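RNA 2',3'-cyclic phosphodiesterase (Deinococcus radiodurans, PDB 5H7E) belongs to the LigT-like branch of the 2H phosphoesterase clan, whose members share a two-lobed alpha/beta fold with a cleft between the lobes. Local coordinates at residues A[9-14]-A[40-45]; A[46-51]-A[117-122]; A[57-62]-A[110-115]; A[153-158]-A[168-173]. All blocks are in the same frame, centred on the assembly; numbering follows the deposited sequence.

In the fold
Along the chain, interaction 1 comes first, interaction 3 falls between the two segments of interaction 2, and interaction 4 comes last. Interactions 1, 2 and 4 reach one antiparallel sheet: interactions 1 and 2 share strand 42-48, their centres about 14 Å apart, while strand 6-13 lies between strand 42-48 and the hairpin of interaction 4, whose centre is about 9 Å from that of interaction 1. Interaction 3 joins helices 56-67 and 101-114 over this sheet, with Tyr10 OH 2.7 Å from Leu59 O. Interaction 1, near the centre of the chain, places the first H-x-T motif on this sheet, with both helices packed on it.

Interaction 1: A[9-14]-A[40-45]; sequences FYALRV and QMHVTL. With SO4 (sulfate ion), chain E; SO4 (sulfate ion), chain D.
The imidazole of His42 carries Phe9 on one face: CE2 of Phe9 stands above the ring centre, 3.5 Å from His42 NE2, and the backbone N of Thr44 lies at the imidazole edge, in its plane. Seen from Phe9 the approach is oblique, the two planes being 38° apart with centroids separated by 4.7 Å. The His42 CG sits between its own backbone N and carbonyl carbon (chi1 51°), a rotation that brings the imidazole beneath Phe9 CE2 and alongside the methyl of Ala11. Tyr157 stacks on Phe9, while Tyr168 meets the Phe9 ring edge-to-face and also contacts the His42 ring. The third flat group, the guanidinium of Arg13, holds a sulfate ion at its edge, with NH1 donating to sulfate O1 over 2.7 Å.

Beneath these groups the strands run antiparallel. Leu12 and Val43 form a hydrogen-bonded pair, Leu12 N to Val43 O and Val43 N to Leu12 O both being 2.9 Å, and Leu45 N reaches Tyr10 O in a nearly straight bond of 2.8 Å. Leu12 and Val43 bring their CB atoms to 4.1 Å on the face turned away from His42 and Thr44. Val14 N and Met41 O share a water where the strands part.

His42, Val43 and Thr44 spell the H-x-T signature of 2H phosphoesterases. His42 NE2 bonds a glycerol, and a second sulfate, 3.1 Å from Thr44 OG1 through its O4, is also held by His127 and Thr129 of the other H-x-T motif, consistent with the anion-binding cleft between the two motifs in this family.

Interaction 2: A[46-51]-A[117-122]; sequences SYLPAV and IGTDDL
Tyr47 and Asp120 bury the most surface here, their side chains running alongside each other. The Asp120 CB packs 3.8 Å from Tyr47 CD2, the carboxylate plane is turned 48° from the phenol ring, and Asp120 O lies at the ring edge, in plane. Pro49 lies across the Asp120 side chain, its CG 3.8 Å from Asp120 CB. Beneath them the Asp120 N donates to Tyr47 O over 2.9 Å.

Ile117 fills the other end. With CG2 anti to the backbone N, this methyl reaches between Leu48 CD2 at 3.8 Å and Val51 CG2 at 4.0 Å, a small apolar patch that continues onto Leu59 of helix 56-67. Two waters join the backbones of Ala50 and Gly118 beside this patch.

Both carboxylate oxygens of Asp121 are used, each through its syn lone pair: OD1 accepts from Tyr47 N over 2.8 Å and OD2 from Ser46 OG over 2.8 Å, which fixes the rotation of the group. On its side away from this loop, strand 42-48 pairs with strand 6-13, through Ser46 with Tyr10 and Leu48 with Leu8. Here a loop attaches to the remaining edge of a beta strand, the Asp121 carboxylate and the Asp120 N-H pairing with the backbone N-H and carbonyl of Tyr47.

Interaction 3: A[57-62]-A[110-115]; sequences EDLKRL and AGIREL
Leu62 lies against the backbone of Gly111 and Ile112, and here the two helices come nearest. Its CG is anti to the backbone N (chi1 176°), which carries the isobutyl group straight across the gap: CD2 sits 3.7 Å from Ile112 N, while CD1 reaches 4.1 Å from Gly111 CA. Glycine presents only backbone at this point, so the leucine rests on the helix itself. The same CD2 meets Ile112 CG1 at 3.9 Å, and Leu59 CD2 approaches that CG1 from one turn earlier at 4.2 Å. All four of these residues are buried, and the side-chain contacts among Leu59, Leu62 and Ile112 are apolar.

Toward the surface the packing changes character. Leu115 spreads both methyls over Asp58, with CD1 and CD2 each 4.0 Å from Asp58 CB. Its CD1 also touches Leu62 CD2. The carboxylate of Asp58 turns to charged partners: OD1 receives Arg61 NH1 at 2.7 Å, and OD2 is salt-bridged to Arg55, whose NH1 also donates to Leu115 O, so that it bridges the two segments here.

The axes of the segments are 10.5 Å apart and run roughly antiparallel, at 148°. Helices 56-67 and 101-114 thus lie next to one another on the sheet, with Leu59 and Ile112 meeting Leu48 of strand 42-48 and Ile117 of the loop that follows helix 101-114, and Tyr10 of strand 6-13 reaching up between them to Leu59 O and Leu62.

Interaction 4: A[153-158]-A[168-173]; sequences GLTLYR and YEVQST
Leu156 faces two residues of the opposing strand, Gln171 and Ser172, in a classic beta bulge. Its carbonyl oxygen accepts both of their backbone N-H groups: Gln171 N approaches nearly along the C=O axis at 2.8 Å, whereas the bond from Ser172 N is weak at 3.3 Å. The extra residue shifts the register by one, so that Leu156 pairs with Ser172 but Tyr157 with Val170. Past the bulge regular antiparallel pairing resumes, with Arg158 N to Glu169 O at 2.8 Å and Glu169 N returning to Arg158 O.

The side chain of Gln171 folds back over the bulge. A bend at chi2 (-59°) lays its amide against Arg158, NE2 lying 3.6 Å from Arg158 CB and giving a weak bond to Glu169 O. A water spans the remaining distance between Gln171 OE1 and Arg158 NH1, at the edge of the guanidinium. Arg158 is extended, and its charged end stays short of contact with the Glu169 carboxylate.

On the other face Val170 is the meeting point: its CG1 lies 4.0 Å from Thr155 CG2 and its CG2 4.0 Å from Tyr157 CE1. That threonine methyl also stands over the centre of the Tyr157 ring, 3.3 Å above the plane, while Tyr168 CB touches Tyr157 CD1.

Strands 148-160 and 167-175 form a beta hairpin in the sheet. Strand 6-13 adjoins it through backbone bonds of Thr155 with Ala11 and Tyr157 with Phe9, and helix 56-67 lies over the face bearing Leu156 and Ser172, where Lys60 meets Ser172 and Thr67 meets Leu154.

Interaction 1: A[9-14]-A[40-45]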
# COMPACT_ATOMS: atom_id res chain seq x y z
N PHE A 9 -8.26 2.69 -2.24
CA PHE A 9 -7.10 1.89 -2.62
C PHE A 9 -7.15 0.57 -1.88
O PHE A 9 -7.75 0.47 -0.81
CB PHE A 9 -5.75 2.62 -2.37
CG PHE A 9 -5.52 3.04 -0.94
CD1 PHE A 9 -6.06 4.23 -0.45
CD2 PHE A 9 -4.69 2.27 -0.13
CE1 PHE A 9 -5.81 4.64 0.86
CE2 PHE A 9 -4.43 2.67 1.18
CZ PHE A 9 -4.97 3.84 1.69
N TYR A 10 -6.61 -0.47 -2.52
CA TYR A 10 -6.47 -1.78 -1.89
C TYR A 10 -5.06 -1.87 -1.34
O TYR A 10 -4.12 -1.48 -2.02
CB TYR A 10 -6.63 -2.87 -2.91
CG TYR A 10 -8.05 -3.14 -3.43
CD1 TYR A 10 -8.89 -4.02 -2.80
CD2 TYR A 10 -8.45 -2.55 -4.61
CE1 TYR A 10 -10.19 -4.34 -3.36
CE2 TYR A 10 -9.69 -2.82 -5.15
CZ TYR A 10 -10.52 -3.74 -4.55
OH TYR A 10 -11.73 -3.99 -5.19
N ALA A 11 -4.95 -2.31 -0.09
CA ALA A 11 -3.60 -2.37 0.49
C ALA A 11 -3.57 -3.46 1.54
O ALA A 11 -4.61 -3.86 2.08
CB ALA A 11 -3.22 -1.03 1.12
N LEU A 12 -2.36 -3.87 1.91
CA LEU A 12 -2.14 -4.62 3.15
C LEU A 12 -1.80 -3.66 4.29
O LEU A 12 -0.94 -2.78 4.15
CB LEU A 12 -0.98 -5.62 3.00
CG LEU A 12 -1.04 -6.52 1.76
CD1 LEU A 12 0.21 -7.48 1.82
CD2 LEU A 12 -2.30 -7.37 1.83
N ARG A 13 -2.50 -3.83 5.41
CA ARG A 13 -2.17 -3.15 6.65
C ARG A 13 -0.82 -3.65 7.15
O ARG A 13 -0.41 -4.77 6.84
CB ARG A 13 -3.26 -3.46 7.66
CG ARG A 13 -3.02 -2.97 8.98
CD ARG A 13 -4.02 -3.60 9.97
NE ARG A 13 -3.62 -3.09 11.26
CZ ARG A 13 -2.89 -3.76 12.14
NH1 ARG A 13 -2.56 -5.03 11.94
NH2 ARG A 13 -2.57 -3.15 13.27
N VAL A 14 -0.12 -2.80 7.89
CA VAL A 14 1.19 -3.15 8.44
C VAL A 14 1.04 -3.17 9.96
O VAL A 14 0.60 -2.15 10.54
CB VAL A 14 2.24 -2.12 8.01
CG1 VAL A 14 3.61 -2.50 8.57
CG2 VAL A 14 2.32 -2.14 6.47
N GLN A 40 -0.44 5.49 8.88
CA GLN A 40 -0.56 5.66 7.43
C GLN A 40 0.23 4.60 6.62
O GLN A 40 0.17 4.60 5.39
CB GLN A 40 -0.06 7.05 6.99
CG GLN A 40 -0.79 8.33 7.48
CD GLN A 40 -0.07 9.64 7.00
OE1 GLN A 40 1.16 9.86 7.20
NE2 GLN A 40 -0.85 10.51 6.37
N MET A 41 1.01 3.75 7.28
CA MET A 41 1.89 2.82 6.55
C MET A 41 1.09 1.63 6.03
O MET A 41 0.32 1.00 6.76
CB MET A 41 3.00 2.32 7.47
CG MET A 41 4.04 3.41 7.80
SD MET A 41 5.24 2.77 8.99
CE MET A 41 6.28 4.23 9.20
N HIS A 42 1.27 1.32 4.76
CA HIS A 42 0.54 0.22 4.17
C HIS A 42 1.28 -0.19 2.90
O HIS A 42 2.15 0.54 2.39
CB HIS A 42 -0.93 0.58 3.85
CG HIS A 42 -1.03 1.81 3.06
ND1 HIS A 42 -1.44 3.01 3.62
CD2 HIS A 42 -0.83 2.05 1.75
CE1 HIS A 42 -1.41 3.94 2.69
NE2 HIS A 42 -1.00 3.40 1.56
N VAL A 43 0.94 -1.38 2.40
CA VAL A 43 1.48 -1.89 1.13
C VAL A 43 0.38 -1.76 0.07
O VAL A 43 -0.57 -2.54 0.09
CB VAL A 43 1.91 -3.35 1.23
CG1 VAL A 43 2.48 -3.82 -0.12
CG2 VAL A 43 2.96 -3.60 2.35
N THR A 44 0.45 -0.73 -0.78
CA THR A 44 -0.63 -0.49 -1.76
C THR A 44 -0.55 -1.49 -2.89
O THR A 44 0.53 -1.74 -3.43
CB THR A 44 -0.49 0.90 -2.30
OG1 THR A 44 -0.55 1.81 -1.22
CG2 THR A 44 -1.69 1.24 -3.30
N LEU A 45 -1.70 -2.03 -3.29
CA LEU A 45 -1.79 -2.90 -4.46
C LEU A 45 -2.42 -2.20 -5.68
O LEU A 45 -2.04 -2.51 -6.81
CB LEU A 45 -2.62 -4.15 -4.12
CG LEU A 45 -1.90 -5.23 -3.28
CD1 LEU A 45 -1.81 -4.92 -1.87
CD2 LEU A 45 -2.58 -6.61 -3.44
S SO4 E . -1.40 -5.27 15.33
O1 SO4 E . -1.94 -6.18 14.30
O2 SO4 E . -0.86 -4.05 14.77
O3 SO4 E . -2.52 -4.86 16.17
O4 SO4 E . -0.42 -5.96 16.17
S SO4 D . 2.24 4.61 -1.84
O1 SO4 D . 1.35 5.68 -2.23
O2 SO4 D . 3.57 4.92 -2.40
O3 SO4 D . 2.18 4.58 -0.38
O4 SO4 D . 1.84 3.36 -2.36
O HOH W 1 -1.19 -0.16 8.58

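Interaction 2: A[46-51]-A[117-122]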
# COMPACT_ATOMS: atom_id res chain seq x y z
N SER A 46 -3.36 -1.30 -5.46
CA SER A 46 -3.92 -0.53 -6.55
C SER A 46 -4.57 0.71 -5.97
O SER A 46 -5.18 0.66 -4.89
CB SER A 46 -4.98 -1.34 -7.32
OG SER A 46 -5.36 -0.58 -8.48
N TYR A 47 -4.44 1.82 -6.68
CA TYR A 47 -5.03 3.10 -6.27
C TYR A 47 -6.08 3.51 -7.29
O TYR A 47 -5.82 3.50 -8.48
CB TYR A 47 -3.91 4.15 -6.16
CG TYR A 47 -4.42 5.54 -5.98
CD1 TYR A 47 -5.17 5.89 -4.90
CD2 TYR A 47 -4.14 6.51 -6.94
CE1 TYR A 47 -5.66 7.17 -4.76
CE2 TYR A 47 -4.61 7.81 -6.79
CZ TYR A 47 -5.37 8.11 -5.72
OH TYR A 47 -5.84 9.42 -5.58
N LEU A 48 -7.26 3.88 -6.78
CA LEU A 48 -8.45 4.18 -7.59
C LEU A 48 -8.89 5.59 -7.26
O LEU A 48 -9.61 5.83 -6.28
CB LEU A 48 -9.56 3.18 -7.25
CG LEU A 48 -9.28 1.68 -7.52
CD1 LEU A 48 -8.37 1.02 -6.52
CD2 LEU A 48 -10.59 0.93 -7.48
N PRO A 49 -8.51 6.56 -8.08
CA PRO A 49 -8.66 7.97 -7.66
C PRO A 49 -10.08 8.48 -7.63
O PRO A 49 -10.34 9.50 -6.97
CB PRO A 49 -7.83 8.73 -8.70
CG PRO A 49 -7.75 7.79 -9.88
CD PRO A 49 -7.71 6.42 -9.31
N ALA A 50 -11.03 7.87 -8.38
CA ALA A 50 -12.33 8.53 -8.53
C ALA A 50 -13.41 7.46 -8.76
O ALA A 50 -13.89 7.27 -9.88
CB ALA A 50 -12.32 9.58 -9.66
N VAL A 51 -13.80 6.76 -7.71
CA VAL A 51 -14.75 5.65 -7.82
C VAL A 51 -16.15 6.17 -7.51
O VAL A 51 -16.37 6.67 -6.40
CB VAL A 51 -14.38 4.51 -6.88
CG1 VAL A 51 -15.35 3.38 -7.09
CG2 VAL A 51 -12.92 4.05 -7.14
N ILE A 117 -13.57 0.45 -13.96
CA ILE A 117 -13.27 1.41 -12.90
C ILE A 117 -11.83 1.87 -13.09
O ILE A 117 -10.95 1.06 -13.37
CB ILE A 117 -13.49 0.75 -11.53
CG1 ILE A 117 -14.99 0.42 -11.39
CG2 ILE A 117 -12.96 1.61 -10.35
CD1 ILE A 117 -15.23 -0.44 -10.19
N GLY A 118 -11.60 3.17 -12.93
CA GLY A 118 -10.28 3.73 -13.22
C GLY A 118 -9.24 3.49 -12.13
O GLY A 118 -9.52 3.51 -10.94
N THR A 119 -8.00 3.27 -12.57
CA THR A 119 -6.87 3.17 -11.67
C THR A 119 -5.86 4.24 -11.98
O THR A 119 -5.93 4.91 -13.00
CB THR A 119 -6.17 1.82 -11.76
OG1 THR A 119 -5.93 1.55 -13.14
CG2 THR A 119 -7.07 0.74 -11.20
N ASP A 120 -4.90 4.41 -11.07
CA ASP A 120 -3.85 5.39 -11.32
C ASP A 120 -2.58 4.80 -10.72
O ASP A 120 -2.02 5.33 -9.75
CB ASP A 120 -4.20 6.74 -10.70
CG ASP A 120 -3.15 7.80 -10.95
OD1 ASP A 120 -2.48 7.76 -11.98
OD2 ASP A 120 -3.03 8.71 -10.10
N ASP A 121 -2.11 3.73 -11.36
CA ASP A 121 -1.00 2.92 -10.87
C ASP A 121 0.22 3.07 -11.76
O ASP A 121 0.12 3.37 -12.96
CB ASP A 121 -1.35 1.42 -10.82
CG ASP A 121 -2.49 1.11 -9.88
OD1 ASP A 121 -2.53 1.73 -8.79
OD2 ASP A 121 -3.34 0.26 -10.22
N LEU A 122 1.38 2.91 -11.13
CA LEU A 122 2.63 2.64 -11.84
C LEU A 122 2.91 1.13 -11.81
O LEU A 122 2.18 0.35 -11.18
CB LEU A 122 3.79 3.44 -11.23
CG LEU A 122 3.60 4.96 -11.15
CD1 LEU A 122 4.78 5.62 -10.44
CD2 LEU A 122 3.42 5.55 -12.54
O HOH W 2 -13.82 4.72 -11.85
O HOH W 3 -11.11 5.66 -10.24

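Interaction 3: A[57-62]-A[110-115]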
# COMPACT_ATOMS: atom_id res chain seq x y z
N GLU A 57 -19.68 -1.78 -4.13
CA GLU A 57 -20.04 -3.18 -3.93
C GLU A 57 -19.34 -4.09 -4.92
O GLU A 57 -18.89 -5.17 -4.54
CB GLU A 57 -21.56 -3.36 -3.97
CG GLU A 57 -22.00 -4.73 -3.47
CD GLU A 57 -21.59 -4.98 -2.01
OE1 GLU A 57 -21.52 -4.02 -1.22
OE2 GLU A 57 -21.35 -6.16 -1.67
N ASP A 58 -19.20 -3.68 -6.20
CA ASP A 58 -18.41 -4.51 -7.13
C ASP A 58 -16.98 -4.68 -6.66
O ASP A 58 -16.40 -5.76 -6.82
CB ASP A 58 -18.39 -3.92 -8.54
CG ASP A 58 -19.74 -4.01 -9.25
OD1 ASP A 58 -20.59 -4.86 -8.87
OD2 ASP A 58 -19.93 -3.23 -10.22
N LEU A 59 -16.39 -3.61 -6.13
CA LEU A 59 -15.01 -3.70 -5.66
C LEU A 59 -14.90 -4.62 -4.46
O LEU A 59 -13.86 -5.27 -4.25
CB LEU A 59 -14.48 -2.30 -5.30
CG LEU A 59 -14.33 -1.40 -6.53
CD1 LEU A 59 -13.96 0.01 -6.06
CD2 LEU A 59 -13.19 -1.89 -7.48
N LYS A 60 -15.93 -4.63 -3.61
CA LYS A 60 -15.93 -5.52 -2.45
C LYS A 60 -16.06 -6.97 -2.89
O LYS A 60 -15.40 -7.85 -2.34
CB LYS A 60 -17.07 -5.15 -1.49
CG LYS A 60 -16.73 -3.91 -0.67
CD LYS A 60 -17.92 -3.34 0.10
CE LYS A 60 -18.44 -4.30 1.15
NZ LYS A 60 -19.56 -3.68 1.96
N ARG A 61 -16.92 -7.24 -3.86
CA ARG A 61 -17.04 -8.59 -4.40
C ARG A 61 -15.73 -9.04 -5.01
O ARG A 61 -15.36 -10.22 -4.91
CB ARG A 61 -18.16 -8.63 -5.43
CG ARG A 61 -19.52 -8.50 -4.84
CD ARG A 61 -20.59 -8.74 -5.94
NE ARG A 61 -21.91 -8.23 -5.57
CZ ARG A 61 -22.47 -7.12 -6.04
NH1 ARG A 61 -21.85 -6.35 -6.94
NH2 ARG A 61 -23.67 -6.76 -5.61
N LEU A 62 -15.05 -8.14 -5.73
CA LEU A 62 -13.75 -8.49 -6.32
C LEU A 62 -12.72 -8.82 -5.24
O LEU A 62 -12.00 -9.82 -5.34
CB LEU A 62 -13.27 -7.34 -7.21
CG LEU A 62 -11.86 -7.53 -7.81
CD1 LEU A 62 -11.86 -8.72 -8.82
CD2 LEU A 62 -11.57 -6.21 -8.50
N ALA A 110 -6.25 -6.16 -12.94
CA ALA A 110 -7.02 -6.63 -14.08
C ALA A 110 -8.51 -6.64 -13.78
O ALA A 110 -9.32 -6.34 -14.67
CB ALA A 110 -6.54 -8.02 -14.51
N GLY A 111 -8.88 -7.09 -12.58
CA GLY A 111 -10.30 -7.14 -12.24
C GLY A 111 -10.92 -5.76 -12.17
O GLY A 111 -12.08 -5.57 -12.54
N ILE A 112 -10.17 -4.80 -11.66
CA ILE A 112 -10.69 -3.44 -11.56
C ILE A 112 -10.95 -2.89 -12.95
O ILE A 112 -11.97 -2.27 -13.19
CB ILE A 112 -9.72 -2.53 -10.80
CG1 ILE A 112 -9.57 -3.00 -9.36
CG2 ILE A 112 -10.21 -1.10 -10.82
CD1 ILE A 112 -8.44 -2.32 -8.63
N ARG A 113 -10.03 -3.15 -13.87
CA ARG A 113 -10.15 -2.71 -15.25
C ARG A 113 -11.34 -3.36 -15.92
O ARG A 113 -12.07 -2.73 -16.67
CB ARG A 113 -8.89 -3.12 -16.00
CG ARG A 113 -8.67 -2.51 -17.38
CD ARG A 113 -7.25 -2.79 -17.89
NE ARG A 113 -6.32 -3.06 -16.79
CZ ARG A 113 -4.99 -3.08 -16.87
NH1 ARG A 113 -4.37 -2.82 -18.02
NH2 ARG A 113 -4.28 -3.34 -15.78
N GLU A 114 -11.54 -4.64 -15.63
CA GLU A 114 -12.64 -5.40 -16.20
C GLU A 114 -13.97 -4.78 -15.78
O GLU A 114 -14.94 -4.82 -16.52
CB GLU A 114 -12.51 -6.89 -15.87
CG GLU A 114 -11.42 -7.57 -16.69
CD GLU A 114 -10.90 -8.87 -16.09
OE1 GLU A 114 -11.50 -9.38 -15.14
OE2 GLU A 114 -9.88 -9.38 -16.59
N LEU A 115 -14.02 -4.25 -14.57
CA LEU A 115 -15.21 -3.56 -14.06
C LEU A 115 -15.38 -2.19 -14.68
O LEU A 115 -16.40 -1.56 -14.43
CB LEU A 115 -15.12 -3.42 -12.53
CG LEU A 115 -15.29 -4.74 -11.77
CD1 LEU A 115 -14.90 -4.58 -10.34
CD2 LEU A 115 -16.75 -5.29 -11.91

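Interaction 4: A[153-158]-A[168-173]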
# COMPACT_ATOMS: atom_id res chain seq x y z
N GLY A 153 -5.41 -10.53 5.65
CA GLY A 153 -6.43 -10.14 4.70
C GLY A 153 -5.95 -8.96 3.89
O GLY A 153 -4.86 -8.43 4.11
N LEU A 154 -6.79 -8.57 2.95
CA LEU A 154 -6.57 -7.44 2.06
C LEU A 154 -7.57 -6.39 2.48
O LEU A 154 -8.69 -6.75 2.85
CB LEU A 154 -6.83 -7.87 0.61
CG LEU A 154 -6.70 -6.75 -0.46
CD1 LEU A 154 -5.32 -6.21 -0.51
CD2 LEU A 154 -7.15 -7.22 -1.83
N THR A 155 -7.17 -5.12 2.48
CA THR A 155 -8.10 -4.09 2.95
C THR A 155 -8.42 -3.14 1.81
O THR A 155 -7.54 -2.72 1.06
CB THR A 155 -7.50 -3.34 4.11
OG1 THR A 155 -7.27 -4.26 5.21
CG2 THR A 155 -8.44 -2.16 4.56
N LEU A 156 -9.71 -2.74 1.72
CA LEU A 156 -10.09 -1.65 0.83
C LEU A 156 -10.26 -0.39 1.67
O LEU A 156 -11.08 -0.36 2.58
CB LEU A 156 -11.38 -2.01 0.07
CG LEU A 156 -11.98 -0.90 -0.81
CD1 LEU A 156 -11.08 -0.64 -2.01
CD2 LEU A 156 -13.43 -1.28 -1.35
N TYR A 157 -9.43 0.62 1.41
CA TYR A 157 -9.42 1.88 2.15
C TYR A 157 -10.06 2.98 1.33
O TYR A 157 -9.98 2.98 0.09
CB TYR A 157 -7.96 2.31 2.42
CG TYR A 157 -7.22 1.47 3.41
CD1 TYR A 157 -7.37 1.71 4.78
CD2 TYR A 157 -6.37 0.46 3.00
CE1 TYR A 157 -6.64 0.96 5.71
CE2 TYR A 157 -5.66 -0.31 3.92
CZ TYR A 157 -5.80 -0.04 5.26
OH TYR A 157 -5.09 -0.82 6.15
N ARG A 158 -10.61 3.97 2.02
CA ARG A 158 -10.95 5.24 1.40
C ARG A 158 -10.01 6.30 1.96
O ARG A 158 -9.77 6.34 3.16
CB ARG A 158 -12.37 5.61 1.69
CG ARG A 158 -12.77 6.94 1.10
CD ARG A 158 -14.21 7.21 1.38
NE ARG A 158 -14.52 8.57 1.01
CZ ARG A 158 -15.66 9.18 1.34
NH1 ARG A 158 -16.59 8.52 2.01
NH2 ARG A 158 -15.86 10.44 0.97
N TYR A 168 -7.07 7.70 6.33
CA TYR A 168 -7.53 6.47 5.69
C TYR A 168 -8.63 5.84 6.54
O TYR A 168 -8.49 5.73 7.77
CB TYR A 168 -6.36 5.51 5.47
CG TYR A 168 -5.23 6.13 4.67
CD1 TYR A 168 -5.49 6.96 3.60
CD2 TYR A 168 -3.92 5.93 5.02
CE1 TYR A 168 -4.45 7.54 2.88
CE2 TYR A 168 -2.89 6.53 4.33
CZ TYR A 168 -3.15 7.30 3.25
OH TYR A 168 -2.12 7.85 2.55
N GLU A 169 -9.73 5.46 5.91
CA GLU A 169 -10.84 4.79 6.59
C GLU A 169 -11.03 3.42 5.96
O GLU A 169 -11.10 3.32 4.73
CB GLU A 169 -12.13 5.58 6.46
CG GLU A 169 -12.07 6.94 7.14
CD GLU A 169 -13.40 7.68 7.08
OE1 GLU A 169 -14.35 7.13 6.48
OE2 GLU A 169 -13.49 8.80 7.64
N VAL A 170 -11.09 2.39 6.80
CA VAL A 170 -11.33 1.04 6.29
C VAL A 170 -12.75 0.96 5.74
O VAL A 170 -13.73 1.25 6.45
CB VAL A 170 -11.15 -0.02 7.38
CG1 VAL A 170 -11.69 -1.39 6.85
CG2 VAL A 170 -9.79 -0.12 7.85
N GLN A 171 -12.88 0.57 4.47
CA GLN A 171 -14.18 0.32 3.86
C GLN A 171 -14.61 -1.12 4.00
O GLN A 171 -15.78 -1.40 4.28
CB GLN A 171 -14.16 0.67 2.38
CG GLN A 171 -13.78 2.07 2.11
CD GLN A 171 -14.73 3.02 2.77
OE1 GLN A 171 -15.83 3.21 2.29
NE2 GLN A 171 -14.32 3.59 3.89
N SER A 172 -13.69 -2.04 3.78
CA SER A 172 -13.99 -3.46 3.88
C SER A 172 -12.67 -4.20 4.01
O SER A 172 -11.63 -3.70 3.59
CB SER A 172 -14.76 -3.96 2.66
OG SER A 172 -15.36 -5.19 3.02
N THR A 173 -12.71 -5.36 4.64
CA THR A 173 -11.55 -6.23 4.67
C THR A 173 -11.92 -7.57 4.06
O THR A 173 -13.09 -7.99 4.13
CB THR A 173 -10.99 -6.44 6.08
OG1 THR A 173 -12.02 -6.99 6.92
CG2 THR A 173 -10.51 -5.13 6.67
O HOH W 4 -17.50 5.62 2.70